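Local coordinates for protein aminotransferase, class I and II (Erwinia tasmaniensis, PDB 5Z0Q) that belongs to the class I and II aminotransferase family and binds pyridoxal-5'-phosphate, at residues A[312-317]-A[379-384]. Numbering follows the deposited sequence.
Sequences NRLPGL and QRMTRA
Leu314 and Leu317 converge on the terminal methyl of Met381, packing the C-terminal end of helix 290-313 and the turn after it against helix 371-385, near the C-terminus of the chain. Leu317 CD1 lies 3.6 Å from Met381 CE and Leu314 CD1 3.8 Å from the same CE, so one methyl touches both leucines. The Met381 side chain is anti from CA to SD (chi2 178°), then bent at chi3 (56°), turning CE toward the leucines. The Leu314 side chain crosses that of Met381 at about a right angle, and its CD1 also comes within 4.0 Å of Met381 CB. Met381 and Leu317 are buried; Val311 touches both, Leu349 and Phe365 adjoin Met381, and Leu385 extends the apolar cluster by touching both leucines.

The solvent side is partly exposed, at Leu314 and Thr382. Thr382 has a single contact across the segments, OG1 to Leu314 CD2 at 4.0 Å, which is van der Waals because CD2 is a methyl. The hydroxyl is satisfied by Leu378 O, with a weak bond to His310 NE2.

Pro315 centres an inverse gamma turn, with a weak bond from Gly316 N to Leu314 O (3.0 Å). The turn lies between helix 290-313 and strand 318-319, and the CB atoms of both leucines point toward helix 371-385. With no hydrogen bond between the segments and 151 Å² buried, the pairing rests on the fit and burial of methyl groups.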
loop_
_atom_site.group_PDB
_atom_site.type_symbol
_atom_site.label_atom_id
_atom_site.label_comp_id
_atom_site.label_asym_id
_atom_site.label_seq_id
_atom_site.Cartn_x
_atom_site.Cartn_y
_atom_site.Cartn_z
ATOM N N ASN A 312 -14.173 12.036 35.807
ATOM C CA ASN A 312 -13.907 13.111 36.754
ATOM C C ASN A 312 -14.435 12.805 38.151
ATOM O O ASN A 312 -14.001 13.445 39.114
ATOM C CB ASN A 312 -14.500 14.422 36.235
ATOM C CG ASN A 312 -13.864 14.870 34.932
ATOM O OD1 ASN A 312 -14.557 15.218 33.975
ATOM N ND2 ASN A 312 -12.536 14.855 34.884
ATOM N N ARG A 313 -15.351 11.843 38.286
ATOM C CA ARG A 313 -15.819 11.440 39.607
ATOM C C ARG A 313 -14.881 10.451 40.286
ATOM O O ARG A 313 -14.919 10.333 41.516
ATOM C CB ARG A 313 -17.219 10.828 39.521
ATOM C CG ARG A 313 -18.323 11.826 39.233
ATOM C CD ARG A 313 -19.671 11.288 39.688
ATOM N NE ARG A 313 -20.766 12.201 39.376
ATOM C CZ ARG A 313 -21.574 12.067 38.331
ATOM N NH1 ARG A 313 -21.412 11.051 37.493
ATOM N NH2 ARG A 313 -22.546 12.945 38.123
ATOM N N LEU A 314 -14.056 9.740 39.521
ATOM C CA LEU A 314 -13.132 8.787 40.116
ATOM C C LEU A 314 -11.962 9.528 40.757
ATOM O O LEU A 314 -11.486 10.531 40.212
ATOM C CB LEU A 314 -12.632 7.798 39.063
ATOM C CG LEU A 314 -13.729 6.950 38.412
ATOM C CD1 LEU A 314 -13.147 6.036 37.349
ATOM C CD2 LEU A 314 -14.485 6.145 39.460
ATOM N N PRO A 315 -11.476 9.066 41.923
ATOM C CA PRO A 315 -10.521 9.840 42.727
ATOM C C PRO A 315 -9.056 9.579 42.376
ATOM O O PRO A 315 -8.229 9.295 43.249
ATOM C CB PRO A 315 -10.842 9.387 44.151
ATOM C CG PRO A 315 -11.216 7.948 43.976
ATOM C CD PRO A 315 -11.902 7.841 42.623
ATOM N N GLY A 316 -8.719 9.686 41.095
ATOM C CA GLY A 316 -7.343 9.497 40.683
ATOM C C GLY A 316 -7.115 9.724 39.205
ATOM O O GLY A 316 -6.012 9.506 38.696
ATOM N N LEU A 317 -8.155 10.170 38.504
ATOM C CA LEU A 317 -8.100 10.362 37.064
ATOM C C LEU A 317 -8.639 11.737 36.704
ATOM O O LEU A 317 -9.605 12.214 37.307
ATOM C CB LEU A 317 -8.902 9.281 36.330
ATOM C CG LEU A 317 -8.587 7.830 36.694
ATOM C CD1 LEU A 317 -9.568 6.888 36.021
ATOM C CD2 LEU A 317 -7.158 7.480 36.317
ATOM N N GLN A 379 -17.751 0.536 34.376
ATOM C CA GLN A 379 -17.913 -0.175 35.638
ATOM C C GLN A 379 -16.635 -0.895 36.045
ATOM O O GLN A 379 -16.333 -0.990 37.241
ATOM C CB GLN A 379 -19.082 -1.157 35.547
ATOM C CG GLN A 379 -19.416 -1.849 36.860
ATOM C CD GLN A 379 -19.702 -0.870 37.989
ATOM O OE1 GLN A 379 -20.159 0.250 37.757
ATOM N NE2 GLN A 379 -19.431 -1.291 39.219
ATOM N N ARG A 380 -15.870 -1.402 35.075
ATOM C CA ARG A 380 -14.571 -1.983 35.400
ATOM C C ARG A 380 -13.604 -0.928 35.919
ATOM O O ARG A 380 -12.727 -1.239 36.732
ATOM C CB ARG A 380 -13.983 -2.691 34.180
ATOM C CG ARG A 380 -14.747 -3.931 33.753
ATOM C CD ARG A 380 -13.961 -4.743 32.738
ATOM N NE ARG A 380 -14.623 -6.003 32.413
ATOM C CZ ARG A 380 -14.071 -6.973 31.692
ATOM N NH1 ARG A 380 -12.841 -6.832 31.219
ATOM N NH2 ARG A 380 -14.747 -8.086 31.447
ATOM N N MET A 381 -13.743 0.319 35.462
ATOM C CA MET A 381 -12.937 1.400 36.016
ATOM C C MET A 381 -13.342 1.706 37.451
ATOM O O MET A 381 -12.483 1.900 38.318
ATOM C CB MET A 381 -13.063 2.651 35.148
ATOM C CG MET A 381 -12.451 2.519 33.766
ATOM S SD MET A 381 -12.695 4.000 32.770
ATOM C CE MET A 381 -11.976 5.245 33.836
ATOM N N THR A 382 -14.650 1.756 37.719
ATOM C CA THR A 382 -15.120 1.970 39.083
ATOM C C THR A 382 -14.694 0.826 39.993
ATOM O O THR A 382 -14.247 1.053 41.124
ATOM C CB THR A 382 -16.641 2.128 39.096
ATOM O OG1 THR A 382 -17.010 3.272 38.317
ATOM C CG2 THR A 382 -17.154 2.310 40.518
ATOM N N ARG A 383 -14.813 -0.413 39.510
ATOM C CA ARG A 383 -14.431 -1.565 40.318
ATOM C C ARG A 383 -12.929 -1.604 40.575
ATOM O O ARG A 383 -12.494 -2.103 41.618
ATOM C CB ARG A 383 -14.890 -2.853 39.635
ATOM C CG ARG A 383 -14.756 -4.101 40.494
ATOM C CD ARG A 383 -15.270 -5.340 39.771
ATOM N NE ARG A 383 -16.610 -5.143 39.222
ATOM C CZ ARG A 383 -16.879 -5.029 37.925
ATOM N NH1 ARG A 383 -15.899 -5.101 37.034
ATOM N NH2 ARG A 383 -18.127 -4.849 37.517
ATOM N N ALA A 384 -12.127 -1.075 39.649
ATOM C CA ALA A 384 -10.676 -1.130 39.793
ATOM C C ALA A 384 -10.168 -0.153 40.847
ATOM O O ALA A 384 -9.247 -0.479 41.605
ATOM C CB ALA A 384 -10.003 -0.851 38.449
#